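Local coordinates for protein GCN5-related N-acetyltransferase (Kribbella flavida, PDB 4IUS) that probably transfers acyl groups other than aminoacyl groups, as expected of a GCN5-related N-acetyltransferase, at residues S78-E84 / A245-G251; P104-E110 / T221-P227. The protein carries 1 engineered substitution. All coordinates share one frame; numbering follows the deposited sequence. Where two conformers were deposited one is given.

Interaction 1: S78-E84 / A245-G251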
loop_
_atom_site.group_PDB
_atom_site.type_symbol
_atom_site.label_atom_id
_atom_site.label_comp_id
_atom_site.label_asym_id
_atom_site.label_seq_id
_atom_site.Cartn_x
_atom_site.Cartn_y
_atom_site.Cartn_z
ATOM N N SER A 78 12.625 -4.026 7.678
ATOM C CA SER A 78 11.229 -4.084 8.113
ATOM C C SER A 78 10.567 -5.157 7.320
ATOM O O SER A 78 11.064 -5.598 6.294
ATOM C CB SER A 78 10.493 -2.751 7.935
ATOM O OG SER A 78 10.499 -2.324 6.620
ATOM N N ALA A 79 9.401 -5.595 7.794
ATOM C CA ALA A 79 8.646 -6.629 7.151
ATOM C C ALA A 79 7.163 -6.262 7.157
ATOM O O ALA A 79 6.688 -5.617 8.123
ATOM C CB ALA A 79 8.837 -7.974 7.857
ATOM N N GLU A 80 6.459 -6.655 6.124
ATOM C CA GLU A 80 5.011 -6.452 6.046
ATOM C C GLU A 80 4.372 -7.787 5.700
ATOM O O GLU A 80 4.731 -8.390 4.698
ATOM C CB GLU A 80 4.629 -5.413 5.004
ATOM C CG GLU A 80 5.040 -3.981 5.319
ATOM C CD GLU A 80 4.325 -2.962 4.395
ATOM O OE1 GLU A 80 3.534 -3.375 3.500
ATOM O OE2 GLU A 80 4.544 -1.758 4.596
ATOM N N LEU A 81 3.441 -8.220 6.530
ATOM C CA LEU A 81 2.710 -9.454 6.365
ATOM C C LEU A 81 1.219 -9.176 6.330
ATOM O O LEU A 81 0.745 -8.120 6.740
ATOM C CB LEU A 81 3.022 -10.450 7.476
ATOM C CG LEU A 81 4.496 -10.814 7.674
ATOM C CD1 LEU A 81 4.657 -11.704 8.900
ATOM C CD2 LEU A 81 5.041 -11.465 6.427
ATOM N N VAL A 82 0.466 -10.157 5.883
ATOM C CA VAL A 82 -0.988 -10.175 6.024
ATOM C C VAL A 82 -1.276 -11.374 6.919
ATOM O O VAL A 82 -0.976 -12.505 6.541
ATOM C CB VAL A 82 -1.707 -10.262 4.655
ATOM C CG1 VAL A 82 -3.229 -10.272 4.909
ATOM C CG2 VAL A 82 -1.300 -9.112 3.746
ATOM N N GLU A 83 -1.795 -11.140 8.113
ATOM C CA GLU A 83 -1.889 -12.215 9.100
ATOM C C GLU A 83 -2.637 -13.429 8.572
ATOM O O GLU A 83 -2.237 -14.554 8.798
ATOM C CB GLU A 83 -2.535 -11.684 10.388
ATOM C CG GLU A 83 -2.774 -12.736 11.454
ATOM C CD GLU A 83 -1.495 -13.373 12.012
ATOM O OE1 GLU A 83 -0.433 -12.708 12.051
ATOM O OE2 GLU A 83 -1.574 -14.577 12.403
ATOM N N GLU A 84 -3.770 -13.201 7.905
ATOM C CA GLU A 84 -4.610 -14.296 7.463
ATOM C C GLU A 84 -4.013 -15.073 6.307
ATOM O O GLU A 84 -4.375 -16.188 6.045
ATOM C CB GLU A 84 -6.014 -13.796 7.122
ATOM C CG GLU A 84 -6.771 -13.139 8.281
ATOM C CD GLU A 84 -6.505 -11.639 8.476
ATOM O OE1 GLU A 84 -5.619 -11.077 7.786
ATOM O OE2 GLU A 84 -7.158 -11.032 9.392
ATOM N N ALA A 245 -8.913 -8.020 5.955
ATOM C CA ALA A 245 -7.670 -8.668 6.382
ATOM C C ALA A 245 -6.955 -7.772 7.355
ATOM O O ALA A 245 -7.330 -6.624 7.582
ATOM C CB ALA A 245 -6.786 -9.030 5.166
ATOM N N THR A 246 -5.883 -8.296 7.920
ATOM C CA THR A 246 -5.106 -7.609 8.950
ATOM C C THR A 246 -3.674 -7.566 8.479
ATOM O O THR A 246 -3.039 -8.610 8.339
ATOM C CB THR A 246 -5.130 -8.416 10.292
ATOM O OG1 THR A 246 -6.474 -8.757 10.644
ATOM C CG2 THR A 246 -4.470 -7.640 11.415
ATOM N N ALA A 247 -3.131 -6.373 8.216
ATOM C CA ALA A 247 -1.717 -6.234 7.933
ATOM C C ALA A 247 -0.946 -6.267 9.243
ATOM O O ALA A 247 -1.493 -5.999 10.318
ATOM C CB ALA A 247 -1.472 -4.932 7.172
ATOM N N VAL A 248 0.322 -6.604 9.148
ATOM C CA VAL A 248 1.218 -6.580 10.305
ATOM C C VAL A 248 2.525 -5.941 9.830
ATOM O O VAL A 248 3.081 -6.379 8.846
ATOM C CB VAL A 248 1.536 -7.998 10.818
ATOM C CG1 VAL A 248 2.254 -7.843 12.163
ATOM C CG2 VAL A 248 0.244 -8.833 11.030
ATOM N N HIS A 249 2.936 -4.864 10.486
ATOM C CA HIS A 249 4.154 -4.128 10.134
ATOM C C HIS A 249 5.140 -4.335 11.255
ATOM O O HIS A 249 4.859 -4.031 12.407
ATOM C CB HIS A 249 3.858 -2.634 9.958
ATOM C CG HIS A 249 2.984 -2.320 8.783
ATOM N ND1 HIS A 249 2.703 -1.051 8.413
ATOM C CD2 HIS A 249 2.431 -3.138 7.820
ATOM C CE1 HIS A 249 1.924 -1.080 7.313
ATOM N NE2 HIS A 249 1.753 -2.347 6.948
ATOM N N LEU A 250 6.294 -4.886 10.914
ATOM C CA LEU A 250 7.360 -5.237 11.840
ATOM C C LEU A 250 8.655 -4.519 11.496
ATOM O O LEU A 250 8.965 -4.326 10.319
ATOM C CB LEU A 250 7.649 -6.748 11.798
ATOM C CG LEU A 250 6.448 -7.672 12.030
ATOM C CD1 LEU A 250 5.815 -8.213 10.744
ATOM C CD2 LEU A 250 6.890 -8.820 12.945
ATOM N N GLY A 251 9.423 -4.186 12.520
ATOM C CA GLY A 251 10.733 -3.644 12.305
ATOM C C GLY A 251 11.821 -4.336 13.120
ATOM O O GLY A 251 11.576 -4.818 14.214
HETATM O O HOH W 1 0.319 -3.126 4.536
#

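Interaction 2: P104-E110 / T221-P227. With EDO (1,2-ethanediol), chain E.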
loop_
_atom_site.group_PDB
_atom_site.type_symbol
_atom_site.label_atom_id
_atom_site.label_comp_id
_atom_site.label_asym_id
_atom_site.label_seq_id
_atom_site.Cartn_x
_atom_site.Cartn_y
_atom_site.Cartn_z
ATOM N N PRO A 104 -2.351 -2.684 10.961
ATOM C CA PRO A 104 -3.415 -1.896 10.313
ATOM C C PRO A 104 -4.417 -2.762 9.573
ATOM O O PRO A 104 -4.080 -3.799 9.015
ATOM C CB PRO A 104 -2.661 -1.011 9.350
ATOM C CG PRO A 104 -1.245 -1.408 9.377
ATOM C CD PRO A 104 -1.031 -2.479 10.354
ATOM N N PRO A 105 -5.662 -2.297 9.496
ATOM C CA PRO A 105 -6.657 -3.060 8.781
ATOM C C PRO A 105 -6.504 -2.891 7.285
ATOM O O PRO A 105 -6.191 -1.783 6.816
ATOM C CB PRO A 105 -7.971 -2.467 9.306
ATOM C CG PRO A 105 -7.601 -1.039 9.593
ATOM C CD PRO A 105 -6.193 -1.092 10.089
ATOM N N LEU A 106 -6.814 -3.939 6.549
ATOM C CA LEU A 106 -6.893 -3.867 5.110
ATOM C C LEU A 106 -8.368 -3.897 4.735
ATOM O O LEU A 106 -9.082 -4.857 5.037
ATOM C CB LEU A 106 -6.164 -5.018 4.422
ATOM C CG LEU A 106 -4.676 -5.146 4.692
ATOM C CD1 LEU A 106 -4.103 -6.102 3.641
ATOM C CD2 LEU A 106 -3.976 -3.781 4.657
ATOM N N LEU A 107 -8.805 -2.816 4.107
ATOM C CA LEU A 107 -10.169 -2.635 3.647
ATOM C C LEU A 107 -10.203 -2.884 2.149
ATOM O O LEU A 107 -9.248 -2.572 1.448
ATOM C CB LEU A 107 -10.673 -1.234 3.914
ATOM C CG LEU A 107 -10.508 -0.629 5.342
ATOM C CD1 LEU A 107 -11.175 0.756 5.442
ATOM C CD2 LEU A 107 -10.896 -1.533 6.464
ATOM N N ALA A 108 -11.252 -3.508 1.651
ATOM C CA ALA A 108 -11.309 -3.862 0.239
ATOM C C ALA A 108 -12.686 -3.620 -0.360
ATOM O O ALA A 108 -13.684 -3.619 0.360
ATOM C CB ALA A 108 -10.833 -5.299 -0.037
ATOM N N VAL A 109 -12.725 -3.485 -1.677
ATOM C CA VAL A 109 -13.983 -3.282 -2.383
ATOM C C VAL A 109 -13.833 -3.867 -3.801
ATOM O O VAL A 109 -12.743 -3.901 -4.401
ATOM C CB VAL A 109 -14.385 -1.775 -2.459
ATOM C CG1 VAL A 109 -13.462 -0.970 -3.414
ATOM C CG2 VAL A 109 -15.856 -1.626 -2.870
ATOM N N GLU A 110 -14.953 -4.339 -4.336
ATOM C CA GLU A 110 -15.031 -4.881 -5.702
ATOM C C GLU A 110 -15.909 -3.937 -6.549
ATOM O O GLU A 110 -16.674 -3.142 -5.989
ATOM C CB GLU A 110 -15.647 -6.263 -5.698
ATOM C CG GLU A 110 -14.717 -7.290 -5.075
ATOM C CD GLU A 110 -15.210 -8.723 -5.210
ATOM O OE1 GLU A 110 -16.407 -8.985 -4.948
ATOM O OE2 GLU A 110 -14.391 -9.606 -5.563
ATOM N N THR A 221 -9.954 -5.734 -10.662
ATOM C CA THR A 221 -11.179 -6.362 -10.169
ATOM C C THR A 221 -11.296 -6.370 -8.636
ATOM O O THR A 221 -12.320 -6.774 -8.084
ATOM C CB THR A 221 -11.287 -7.796 -10.717
ATOM O OG1 THR A 221 -10.200 -8.575 -10.208
ATOM C CG2 THR A 221 -11.272 -7.764 -12.247
ATOM N N LEU A 222 -10.250 -5.935 -7.967
ATOM C CA LEU A 222 -10.255 -5.816 -6.518
ATOM C C LEU A 222 -9.380 -4.620 -6.123
ATOM O O LEU A 222 -8.237 -4.529 -6.652
ATOM C CB LEU A 222 -9.730 -7.105 -5.836
ATOM C CG LEU A 222 -9.677 -7.108 -4.316
ATOM C CD1 LEU A 222 -11.058 -7.027 -3.691
ATOM C CD2 LEU A 222 -8.897 -8.332 -3.796
ATOM N N ALA A 223 -9.830 -3.747 -5.204
ATOM C CA ALA A 223 -9.030 -2.641 -4.688
ATOM C C ALA A 223 -8.967 -2.775 -3.193
ATOM O O ALA A 223 -9.961 -3.119 -2.573
ATOM C CB ALA A 223 -9.629 -1.283 -5.069
ATOM N N TRP A 224 -7.799 -2.499 -2.606
ATOM C CA TRP A 224 -7.648 -2.492 -1.177
ATOM C C TRP A 224 -6.879 -1.281 -0.743
ATOM O O TRP A 224 -6.150 -0.670 -1.522
ATOM C CB TRP A 224 -7.011 -3.771 -0.641
ATOM C CG TRP A 224 -5.594 -3.965 -1.034
ATOM C CD1 TRP A 224 -5.105 -4.529 -2.205
ATOM C CD2 TRP A 224 -4.427 -3.527 -0.308
ATOM N NE1 TRP A 224 -3.731 -4.492 -2.220
ATOM C CE2 TRP A 224 -3.272 -3.918 -1.092
ATOM C CE3 TRP A 224 -4.225 -2.864 0.913
ATOM C CZ2 TRP A 224 -1.969 -3.668 -0.660
ATOM C CZ3 TRP A 224 -2.903 -2.598 1.314
ATOM C CH2 TRP A 224 -1.818 -2.984 0.555
ATOM N N LEU A 225 -7.073 -0.902 0.506
ATOM C CA LEU A 225 -6.320 0.178 1.142
ATOM C C LEU A 225 -6.191 -0.048 2.620
ATOM O O LEU A 225 -6.893 -0.871 3.199
ATOM C CB LEU A 225 -6.937 1.529 0.882
ATOM C CG LEU A 225 -8.353 1.791 1.344
ATOM C CD1 LEU A 225 -8.388 2.166 2.847
ATOM C CD2 LEU A 225 -9.027 2.875 0.493
ATOM N N THR A 226 -5.209 0.628 3.203
ATOM C CA THR A 226 -5.134 0.724 4.626
ATOM C C THR A 226 -5.349 2.186 5.035
ATOM O O THR A 226 -4.853 3.084 4.385
ATOM C CB THR A 226 -3.845 0.104 5.159
ATOM O OG1 THR A 226 -3.996 0.016 6.563
ATOM C CG2 THR A 226 -2.619 0.935 4.848
ATOM N N PRO A 227 -6.177 2.443 6.059
ATOM C CA PRO A 227 -6.625 3.793 6.399
ATOM C C PRO A 227 -5.729 4.514 7.361
ATOM O O PRO A 227 -4.873 3.896 7.973
ATOM C CB PRO A 227 -7.967 3.531 7.129
ATOM C CG PRO A 227 -7.779 2.230 7.771
ATOM C CD PRO A 227 -6.926 1.433 6.821
HETATM C C1 EDO E . -1.199 -4.062 -5.354
HETATM O O1 EDO E . -1.381 -4.849 -4.163
HETATM C C2 EDO E . -0.815 -4.991 -6.499
HETATM O O2 EDO E . 0.616 -5.030 -6.681
HETATM O O HOH W 2 -12.317 -9.522 -7.358
#

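Interaction 1: S78-E84 / A245-G251
A79 and L250 form the first hydrogen-bonded pair of an antiparallel ladder between 78-84 and 245-251, and L81 with V248 forms the second, each closed by two N-H...O=C bonds. The pairing is regular from S78 to V82 and widens at E83 and E84. On the face carrying A79, L81, V248 and L250 the tight packing is mainly aliphatic: L250 CD1 meets L81 CD1 at 4.1 Å, under helix 89-95. On the other face E80, in the conformer given, lies alongside H249, carboxylate and imidazole planes 8° apart, with E80 OE2 over one ring face near the rim; a second conformer makes this stack provisional. E80 reaches this position by an extended chain beyond CG (chi2 -166°). Water 1 sits at the edge of the ring, 2.9 Å from H249 NE2; H249 ND1 is held by the carbonyl of R261.

The solvent side begins where strand 78-82 ends. E83 N still reaches T246 O (2.8 Å), but the exposed E84 replaces backbone by side chain: its chain bends at chi2 (86°), bringing the carboxylate to T246. E84 OE1 accepts T246 N at 2.8 Å and E84 OE2 accepts T246 OG1 at 2.7 Å, both on syn sides. This two-pronged carboxylate grip fixes the rotation of the T246 hydroxyl and takes up the T246 N-H where the outermost strand, 78-82, has ended its ladder.

Interaction 2: P104-E110 / T221-P227
L107 pairs with L225 and V109 with A223 as antiparallel hydrogen-bonded pairs, each closed by two backbone bonds, while A108 faces W224 as the non-hydrogen-bonded pair between them with CA atoms only 4.2 Å apart. A108 CB touches two larger side chains, lying 4.2 Å from W224 CB and 4.0 Å from L222 CD1. W224 CG stands between the backbone N and the carbonyl carbon (chi1 67°), which carries the indole along the same face to L106. There the leucine and the ring run side by side: L106 CD1 lies over one face toward the rim, and L106 CD2 approaches W224 CZ3 at 3.7 Å. The indole N-H is directed at O1 of a 1,2-ethanediol, 3.1 Å from W224 NE1 and in the ring plane; this molecule, probably from the crystallisation liquor, also bonds to the carbonyl of A13.

The opposite face is aliphatic, with L107 CD1 against L225 CD1 and V109 CG1 against A223 CB. Past the last backbone pair, P105 has no N-H to offer, but its carbonyl is used: in the conformer given, T226 OG1 donates to P105 O at 2.8 Å from above the carbonyl plane, and the P105 and P227 rings touch through their CG atoms. At the far end water 2 donates to both E110 OE2 and T221 O, joining the two exposed ends.

Strand 222-225 ends a beta-alpha-beta crossover from parallel strand 185-193 through helix 202-216, consistent with the GNAT core; 99-109 pairs antiparallel on its other side. Helix 6-19 covers the W224 side, with I10 on both L106 and W224, while T207, T211 and F215 of helix 202-216 pack against the L225-A223-V109 side; strand 242-251 adjoins the other edge of 99-109.

Overall arrangement
Both contacts belong to one eight-stranded mixed sheet and are joined through its neighbouring strands 242-251 and 99-109: A247 N lies 2.9 Å from P104 O and A245 O 2.9 Å from L106 N, both probable hydrogen bonds, while A247 CB packs on L106 CD2. Interaction 1 adds the outermost strand, 78-82, and is largely buried; interaction 2 lies further inside the strand order, yet its ends reach solvent. Helix 6-19 touches both. Their polar chemistry differs accordingly: interaction 1 combines a provisional carboxylate-imidazole stack with a carboxylate accepting from a backbone N-H and a hydroxyl, whereas interaction 2 relies on apolar packing, a water bridge and, in one conformer, a hydroxyl-carbonyl bond. Along the chain, interaction 2 is nested within the loop that interaction 1 closes.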